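Metallocarboxypeptidase (Trypanosoma cruzi, PDB 3DWC) probably removes amino acids other than proline from the C termini of peptides, as a metal-dependent carboxypeptidase of the M32 family. Local coordinates at residues B[306-311]-B[432-437]; B[438-443]-B[462-467]; B[447-450]-B[456-459]. All coordinates share one frame; numbering follows the deposited sequence.

Interaction 1: B[306-311]-B[432-437]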
loop_
_atom_site.group_PDB
_atom_site.type_symbol
_atom_site.label_atom_id
_atom_site.label_comp_id
_atom_site.label_asym_id
_atom_site.label_seq_id
_atom_site.Cartn_x
_atom_site.Cartn_y
_atom_site.Cartn_z
ATOM N N MET B 306 -9.829 14.365 24.567
ATOM C CA MET B 306 -9.885 15.341 25.663
ATOM C C MET B 306 -11.133 15.201 26.495
ATOM O O MET B 306 -11.068 15.183 27.725
ATOM C CB MET B 306 -9.759 16.784 25.146
ATOM C CG MET B 306 -8.465 17.079 24.364
ATOM S SD MET B 306 -7.059 16.777 25.430
ATOM C CE MET B 306 -5.690 17.553 24.568
ATOM N N GLN B 307 -12.265 15.075 25.829
ATOM C CA GLN B 307 -13.537 15.025 26.528
ATOM C C GLN B 307 -13.763 13.700 27.231
ATOM O O GLN B 307 -14.359 13.676 28.311
ATOM C CB GLN B 307 -14.698 15.373 25.598
ATOM C CG GLN B 307 -14.688 16.810 25.060
ATOM C CD GLN B 307 -14.820 17.870 26.147
ATOM O OE1 GLN B 307 -14.235 18.941 26.048
ATOM N NE2 GLN B 307 -15.624 17.604 27.151
ATOM N N ILE B 308 -13.294 12.607 26.645
ATOM C CA ILE B 308 -13.386 11.312 27.269
ATOM C C ILE B 308 -12.021 10.912 27.843
ATOM O O ILE B 308 -11.874 10.671 29.049
ATOM C CB ILE B 308 -13.877 10.224 26.279
ATOM C CG1 ILE B 308 -15.271 10.580 25.765
ATOM C CG2 ILE B 308 -13.832 8.795 26.963
ATOM C CD1 ILE B 308 -15.770 9.715 24.635
ATOM N N GLY B 309 -11.037 10.855 26.968
ATOM C CA GLY B 309 -9.679 10.351 27.301
ATOM C C GLY B 309 -8.949 10.900 28.510
ATOM O O GLY B 309 -8.264 10.149 29.213
ATOM N N ARG B 310 -9.049 12.200 28.752
ATOM C CA ARG B 310 -8.363 12.835 29.886
ATOM C C ARG B 310 -9.280 13.104 31.061
ATOM O O ARG B 310 -8.894 13.821 32.000
ATOM C CB ARG B 310 -7.735 14.158 29.412
ATOM C CG ARG B 310 -6.627 13.888 28.329
ATOM C CD ARG B 310 -5.711 15.000 28.232
ATOM N NE ARG B 310 -4.837 14.964 27.052
ATOM C CZ ARG B 310 -3.580 14.527 27.048
ATOM N NH1 ARG B 310 -2.848 14.618 25.924
ATOM N NH2 ARG B 310 -3.033 13.982 28.145
ATOM N N SER B 311 -10.495 12.574 31.013
ATOM C CA SER B 311 -11.452 12.792 32.107
ATOM C C SER B 311 -11.141 11.956 33.331
ATOM O O SER B 311 -10.539 10.880 33.218
ATOM C CB SER B 311 -12.863 12.490 31.653
ATOM O OG SER B 311 -13.098 11.102 31.403
ATOM N N GLN B 432 -18.376 21.795 22.968
ATOM C CA GLN B 432 -19.754 22.076 22.627
ATOM C C GLN B 432 -20.582 20.781 22.430
ATOM O O GLN B 432 -21.684 20.672 22.881
ATOM C CB GLN B 432 -19.832 22.948 21.377
ATOM C CG GLN B 432 -21.273 23.479 21.080
ATOM C CD GLN B 432 -21.296 24.746 20.221
ATOM O OE1 GLN B 432 -20.419 25.586 20.340
ATOM N NE2 GLN B 432 -22.341 24.904 19.388
ATOM N N LEU B 433 -20.048 19.846 21.677
ATOM C CA LEU B 433 -20.703 18.555 21.458
ATOM C C LEU B 433 -20.919 17.742 22.743
ATOM O O LEU B 433 -21.990 17.178 22.955
ATOM C CB LEU B 433 -19.824 17.735 20.479
ATOM C CG LEU B 433 -20.405 17.004 19.266
ATOM C CD1 LEU B 433 -19.534 15.745 18.987
ATOM C CD2 LEU B 433 -21.945 16.647 19.265
ATOM N N MET B 434 -19.895 17.663 23.560
ATOM C CA MET B 434 -19.975 16.975 24.857
ATOM C C MET B 434 -20.935 17.669 25.787
ATOM O O MET B 434 -21.685 16.980 26.474
ATOM C CB MET B 434 -18.595 16.823 25.540
ATOM C CG MET B 434 -18.627 16.042 26.855
ATOM S SD MET B 434 -19.404 14.389 26.738
ATOM C CE MET B 434 -17.915 13.406 26.326
ATOM N N SER B 435 -20.985 19.007 25.778
ATOM C CA SER B 435 -21.994 19.699 26.587
ATOM C C SER B 435 -23.388 19.265 26.243
ATOM O O SER B 435 -24.156 19.042 27.108
ATOM C CB SER B 435 -21.951 21.243 26.438
ATOM O OG SER B 435 -20.757 21.690 27.015
ATOM N N CYS B 436 -23.710 19.261 24.952
ATOM C CA CYS B 436 -24.972 18.765 24.440
ATOM C C CYS B 436 -25.257 17.309 24.804
ATOM O O CYS B 436 -26.358 16.950 25.270
ATOM C CB CYS B 436 -24.983 18.910 22.905
ATOM S SG CYS B 436 -26.493 18.283 22.179
ATOM N N VAL B 437 -24.290 16.445 24.550
ATOM C CA VAL B 437 -24.435 15.040 24.898
ATOM C C VAL B 437 -24.759 14.877 26.390
ATOM O O VAL B 437 -25.614 14.078 26.726
ATOM C CB VAL B 437 -23.217 14.200 24.435
ATOM C CG1 VAL B 437 -23.237 12.826 25.075
ATOM C CG2 VAL B 437 -23.218 14.044 22.892
#

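Interaction 2: B[438-443]-B[462-467]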
loop_
_atom_site.group_PDB
_atom_site.type_symbol
_atom_site.label_atom_id
_atom_site.label_comp_id
_atom_site.label_asym_id
_atom_site.label_seq_id
_atom_site.Cartn_x
_atom_site.Cartn_y
_atom_site.Cartn_z
ATOM N N ARG B 438 -24.128 15.645 27.275
ATOM C CA ARG B 438 -24.341 15.482 28.727
ATOM C C ARG B 438 -25.721 16.044 29.129
ATOM O O ARG B 438 -26.423 15.490 29.976
ATOM C CB ARG B 438 -23.232 16.177 29.536
ATOM C CG ARG B 438 -21.939 15.375 29.659
ATOM C CD ARG B 438 -20.751 16.251 30.138
ATOM N NE ARG B 438 -19.562 15.411 30.312
ATOM C CZ ARG B 438 -19.433 14.505 31.272
ATOM N NH1 ARG B 438 -18.352 13.772 31.320
ATOM N NH2 ARG B 438 -20.381 14.340 32.176
ATOM N N ARG B 439 -26.111 17.121 28.458
ATOM C CA ARG B 439 -27.449 17.676 28.568
ATOM C C ARG B 439 -28.509 16.669 28.171
ATOM O O ARG B 439 -29.526 16.498 28.830
ATOM C CB ARG B 439 -27.567 18.862 27.600
ATOM C CG ARG B 439 -27.927 20.139 28.226
ATOM C CD ARG B 439 -28.693 20.998 27.268
ATOM N NE ARG B 439 -27.863 21.409 26.146
ATOM C CZ ARG B 439 -28.083 21.121 24.864
ATOM N NH1 ARG B 439 -29.135 20.385 24.474
ATOM N NH2 ARG B 439 -27.238 21.603 23.957
ATOM N N GLU B 440 -28.287 16.016 27.039
ATOM C CA GLU B 440 -29.292 15.060 26.544
ATOM C C GLU B 440 -29.353 13.733 27.288
ATOM O O GLU B 440 -30.420 13.216 27.610
ATOM C CB GLU B 440 -29.027 14.786 25.075
ATOM C CG GLU B 440 -29.372 15.973 24.214
ATOM C CD GLU B 440 -29.146 15.722 22.735
ATOM O OE1 GLU B 440 -28.876 14.570 22.312
ATOM O OE2 GLU B 440 -29.255 16.698 21.983
ATOM N N LEU B 441 -28.198 13.142 27.514
ATOM C CA LEU B 441 -28.118 11.819 28.143
ATOM C C LEU B 441 -28.111 11.907 29.684
ATOM O O LEU B 441 -28.482 10.957 30.357
ATOM C CB LEU B 441 -26.816 11.154 27.679
ATOM C CG LEU B 441 -26.755 10.065 26.610
ATOM C CD1 LEU B 441 -27.946 9.954 25.684
ATOM C CD2 LEU B 441 -25.438 10.041 25.904
ATOM N N GLY B 442 -27.629 13.027 30.225
ATOM C CA GLY B 442 -27.527 13.200 31.664
ATOM C C GLY B 442 -26.076 13.066 32.109
ATOM O O GLY B 442 -25.336 12.248 31.624
ATOM N N GLU B 443 -25.694 13.853 33.084
ATOM C CA GLU B 443 -24.322 13.908 33.552
ATOM C C GLU B 443 -23.841 12.580 34.133
ATOM O O GLU B 443 -22.760 12.097 33.785
ATOM C CB GLU B 443 -24.198 15.023 34.590
ATOM C CG GLU B 443 -24.332 16.428 33.917
ATOM C CD GLU B 443 -23.054 16.851 33.269
ATOM O OE1 GLU B 443 -22.022 16.244 33.617
ATOM O OE2 GLU B 443 -23.074 17.786 32.438
ATOM N N GLN B 462 -22.827 11.043 18.639
ATOM C CA GLN B 462 -21.834 11.610 17.671
ATOM C C GLN B 462 -22.185 11.253 16.210
ATOM O O GLN B 462 -22.032 12.058 15.288
ATOM C CB GLN B 462 -20.444 11.085 17.943
ATOM C CG GLN B 462 -19.727 11.712 19.130
ATOM C CD GLN B 462 -18.331 11.235 19.263
ATOM O OE1 GLN B 462 -18.070 10.201 19.934
ATOM N NE2 GLN B 462 -17.361 12.010 18.678
ATOM N N ASN B 463 -22.678 10.036 16.036
ATOM C CA ASN B 463 -22.977 9.520 14.729
ATOM C C ASN B 463 -24.180 10.246 14.202
ATOM O O ASN B 463 -24.175 10.692 13.051
ATOM C CB ASN B 463 -23.180 8.013 14.806
ATOM C CG ASN B 463 -23.351 7.334 13.416
ATOM O OD1 ASN B 463 -22.680 7.662 12.446
ATOM N ND2 ASN B 463 -24.248 6.361 13.361
ATOM N N GLU B 464 -25.202 10.376 15.040
ATOM C CA GLU B 464 -26.415 11.064 14.678
ATOM C C GLU B 464 -26.152 12.535 14.406
ATOM O O GLU B 464 -26.656 13.084 13.440
ATOM C CB GLU B 464 -27.536 10.904 15.763
ATOM C CG GLU B 464 -28.416 12.216 15.965
ATOM C CD GLU B 464 -29.227 12.220 17.265
ATOM O OE1 GLU B 464 -29.944 11.199 17.492
ATOM O OE2 GLU B 464 -29.189 13.247 18.044
ATOM N N LYS B 465 -25.442 13.182 15.307
ATOM C CA LYS B 465 -25.294 14.632 15.246
ATOM C C LYS B 465 -24.324 15.119 14.193
ATOM O O LYS B 465 -24.523 16.190 13.612
ATOM C CB LYS B 465 -24.882 15.222 16.612
ATOM C CG LYS B 465 -25.985 15.155 17.628
ATOM C CD LYS B 465 -25.494 15.535 19.054
ATOM C CE LYS B 465 -26.660 15.462 20.028
ATOM N NZ LYS B 465 -27.830 16.367 19.638
ATOM N N ILE B 466 -23.278 14.344 13.961
ATOM C CA ILE B 466 -22.203 14.782 13.131
ATOM C C ILE B 466 -21.923 13.803 12.003
ATOM O O ILE B 466 -22.024 14.177 10.832
ATOM C CB ILE B 466 -20.893 15.012 13.924
ATOM C CG1 ILE B 466 -21.121 16.012 15.073
ATOM C CG2 ILE B 466 -19.797 15.466 12.961
ATOM C CD1 ILE B 466 -21.590 17.413 14.611
ATOM N N TRP B 467 -21.542 12.572 12.340
ATOM C CA TRP B 467 -20.900 11.713 11.330
ATOM C C TRP B 467 -21.806 11.426 10.155
ATOM O O TRP B 467 -21.369 11.474 9.032
ATOM C CB TRP B 467 -20.283 10.420 11.898
ATOM C CG TRP B 467 -19.458 10.549 13.132
ATOM C CD1 TRP B 467 -18.747 11.631 13.535
ATOM C CD2 TRP B 467 -19.209 9.527 14.090
ATOM N NE1 TRP B 467 -18.078 11.352 14.712
ATOM C CE2 TRP B 467 -18.376 10.065 15.080
ATOM C CE3 TRP B 467 -19.655 8.208 14.233
ATOM C CZ2 TRP B 467 -17.964 9.331 16.184
ATOM C CZ3 TRP B 467 -19.270 7.490 15.362
ATOM C CH2 TRP B 467 -18.446 8.052 16.311
#

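Interaction 3: B[447-450]-B[456-459]. With ALA (alanine), chain P; GLY (glycine), chain O.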
loop_
_atom_site.group_PDB
_atom_site.type_symbol
_atom_site.label_atom_id
_atom_site.label_comp_id
_atom_site.label_asym_id
_atom_site.label_seq_id
_atom_site.Cartn_x
_atom_site.Cartn_y
_atom_site.Cartn_z
ATOM N N ASP B 447 -20.982 9.948 32.642
ATOM C CA ASP B 447 -19.901 9.490 33.531
ATOM C C ASP B 447 -19.865 7.966 33.702
ATOM O O ASP B 447 -18.781 7.359 33.682
ATOM C CB ASP B 447 -19.970 10.166 34.884
ATOM C CG ASP B 447 -19.573 11.630 34.835
ATOM O OD1 ASP B 447 -18.949 12.059 33.833
ATOM O OD2 ASP B 447 -19.897 12.345 35.813
ATOM N N ASP B 448 -21.033 7.345 33.806
ATOM C CA ASP B 448 -21.097 5.892 33.923
ATOM C C ASP B 448 -20.599 5.200 32.669
ATOM O O ASP B 448 -19.873 4.220 32.784
ATOM C CB ASP B 448 -22.514 5.392 34.238
ATOM C CG ASP B 448 -22.912 5.648 35.636
ATOM O OD1 ASP B 448 -22.039 6.108 36.390
ATOM O OD2 ASP B 448 -24.102 5.405 35.981
ATOM N N CYS B 449 -20.998 5.688 31.484
ATOM C CA CYS B 449 -20.478 5.181 30.216
ATOM C C CYS B 449 -18.960 5.252 30.139
ATOM O O CYS B 449 -18.304 4.292 29.753
ATOM C CB CYS B 449 -21.061 5.959 29.029
ATOM S SG CYS B 449 -22.876 5.779 28.807
ATOM N N ILE B 450 -18.403 6.407 30.482
ATOM C CA ILE B 450 -16.970 6.595 30.440
ATOM C C ILE B 450 -16.259 5.694 31.454
ATOM O O ILE B 450 -15.380 4.934 31.079
ATOM C CB ILE B 450 -16.574 8.095 30.648
ATOM C CG1 ILE B 450 -17.094 8.979 29.482
ATOM C CG2 ILE B 450 -15.047 8.232 30.753
ATOM C CD1 ILE B 450 -16.983 10.543 29.684
ATOM N N GLY B 456 -21.055 3.207 23.696
ATOM C CA GLY B 456 -22.015 3.160 22.592
ATOM C C GLY B 456 -23.055 4.277 22.555
ATOM O O GLY B 456 -23.448 4.711 21.478
ATOM N N LYS B 457 -23.530 4.718 23.715
ATOM C CA LYS B 457 -24.604 5.737 23.756
ATOM C C LYS B 457 -24.005 7.090 23.344
ATOM O O LYS B 457 -24.647 7.963 22.682
ATOM C CB LYS B 457 -25.178 5.832 25.153
ATOM C CG LYS B 457 -26.241 4.813 25.472
ATOM C CD LYS B 457 -26.604 4.891 26.925
ATOM C CE LYS B 457 -27.661 3.875 27.267
ATOM N NZ LYS B 457 -28.284 4.223 28.582
ATOM N N ILE B 458 -22.745 7.258 23.731
ATOM C CA ILE B 458 -22.042 8.472 23.410
ATOM C C ILE B 458 -21.745 8.452 21.922
ATOM O O ILE B 458 -22.064 9.411 21.232
ATOM C CB ILE B 458 -20.786 8.671 24.258
ATOM C CG1 ILE B 458 -21.104 8.716 25.764
ATOM C CG2 ILE B 458 -20.079 10.016 23.900
ATOM C CD1 ILE B 458 -19.770 8.735 26.617
ATOM N N LEU B 459 -21.177 7.349 21.420
ATOM C CA LEU B 459 -20.775 7.256 20.026
ATOM C C LEU B 459 -22.007 7.393 19.138
ATOM O O LEU B 459 -21.923 8.014 18.094
ATOM C CB LEU B 459 -20.012 5.941 19.714
ATOM C CG LEU B 459 -18.756 5.656 20.551
ATOM C CD1 LEU B 459 -18.251 4.244 20.332
ATOM C CD2 LEU B 459 -17.679 6.734 20.243
HETATM N N ALA P . -24.205 0.547 23.887
HETATM C CA ALA P . -25.556 0.789 23.341
HETATM C C ALA P . -25.557 1.751 22.149
HETATM O O ALA P . -26.411 2.640 22.045
HETATM C CB ALA P . -26.486 1.312 24.456
HETATM N N GLY O . -21.177 0.540 24.504
HETATM C CA GLY O . -22.104 -0.586 24.202
HETATM C C GLY O . -23.294 -0.252 23.322
HETATM O O GLY O . -23.365 -0.686 22.157
#

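Interaction 1: B[306-311]-B[432-437]
Q307 and I308, toward the C-terminal end of helix 294-309, pack against M434 of helix 421-441 in a buried helix-helix contact of the largely helical M32 carboxypeptidase fold. Helix 294-309 also carries E298, a ligand of the cobalt ion, although this end of it lies away from the metal. CG of M434 stands anti to the backbone N (chi1 -177°), which sends the side chain across to the other helix, and bends at chi2 and chi3 then turn the terminal methyl toward Q307 and I308. That methyl, CE, settles 3.8 Å from Q307 CB and 3.9 Å from I308 CG1, bearing on two successive residues. Against I308 the approach is a crossing at about a right angle. Q307 and M434 instead slide past one another in opposite directions: the glutamine bends at chi2 (-63°) and lays its amide end along the base of the methionine. Q307 NE2 lies 3.4 Å from M434 CG, a van der Waals approach and not a hydrogen bond. F303, on the same helix as Q307, also touches both I308 and M434, while H495 of helix 490-501 lies against Q307. Just beyond the contact the chain turns at S311, the N-cap of helix 312-326, whose OG bonds F314 N. The same hydroxyl meets a lone pair of the I308 carbonyl in its plane, S311 OG lying 2.7 Å from I308 O.

Interaction 2: B[438-443]-B[462-467]
E440 and K465 join helix 421-441 to helix 456-467 through a salt bridge, the core of a small charged network that includes E464. The backbones stand well apart, 12.0 Å from E440 CA to K465 CA, and the two chains reach in from opposite directions to close the distance. E440 is extended beyond CG, whereas K465 runs straight until chi4 (-58°) turns its ammonium onto the carboxylate. K465 NZ donates to E440 OE2 at 2.8 Å, arriving on the syn side and 23° out of the carboxylate plane. Both ends have further polar partners: K465 NZ bonds A482 O, and E440 OE1 forms a salt bridge with K461.

E464 is joined to the lysine by a long bridge, K465 NZ to E464 OE2 at 3.8 Å. E440 OE1 and E464 OE2 stand 4.5 Å apart, and the shared ammonium probably offsets their repulsion.

Away from the bridge, G442 ends the first helix with a positive phi (105°) and occupies the N-cap position of helix 443-451. Across this turn R438, whose NH1 pairs with D447, makes a salt bridge with E443, that helix's first residue, its hydrogen bond weakly angled with R438 NH2 2.9 Å from E443 OE1.

Interaction 3: B[447-450]-B[456-459]
CG1 of I458 lies opposite its own carbonyl carbon (chi1 -59°), and an extended chi2 of 173° carries CD1 straight out toward C449 and I450. That one methyl makes both of the close apolar contacts between the segments. I458 CD1 sits 3.9 Å from C449 CB, and the same I458 CD1 lies 3.9 Å from I450 CG1. The two isoleucines cross at about a right angle, so the methyl of I458 comes in across the I450 chain and does not run alongside it. F303 also touches I458, while I450 reaches on to A313 and F314 of helix 312-326, placing these side chains within a larger apolar cluster.

On the more exposed side, K457 runs extended past the cysteine, and the aliphatic part of its chain provides a looser contact: K457 CD is 4.3 Å from C449 SG. The same lysine lies beside a bound alanine, with K457 CG 3.7 Å from the alanine CB. Next to it, G456 receives a bound glycine, whose N is 2.8 Å from G456 N. Having no side chain, G456 lets this ligand lie close against the backbone of the helix start. The bound glycine is also hydrogen-bonded to D454 OD1, and K224 and L455 complete its pocket.

Helices 443-451 and 456-467 thus pack against each other across a short connection. They are two successive helices joined by a short loop, in the largely helical M32 fold, with an apolar interior and a small-ligand pocket at the start of the second helix.

Overall arrangement
From the N terminus, helix 294-309 comes first, and interaction 1 closes a loop of 120 residues when 432-437 returns to it. Helix 421-441 then runs on into interaction 2, which closes a much shorter loop between 438-443 and 462-467. Interaction 3 falls within that loop, joining 447-450 to 456-459; interaction 1 precedes both, and no loops cross. The centres of the three contacts lie about 10 Å from one another. L433 and C436 pack on K465 to connect interactions 1 and 2, S311 touches I450 to connect 1 and 3, and a salt bridge from R438 to D447 connects 2 and 3. Together they tie the metal-ligand helix 294-309 to helices 421-441, 443-451 and 456-467.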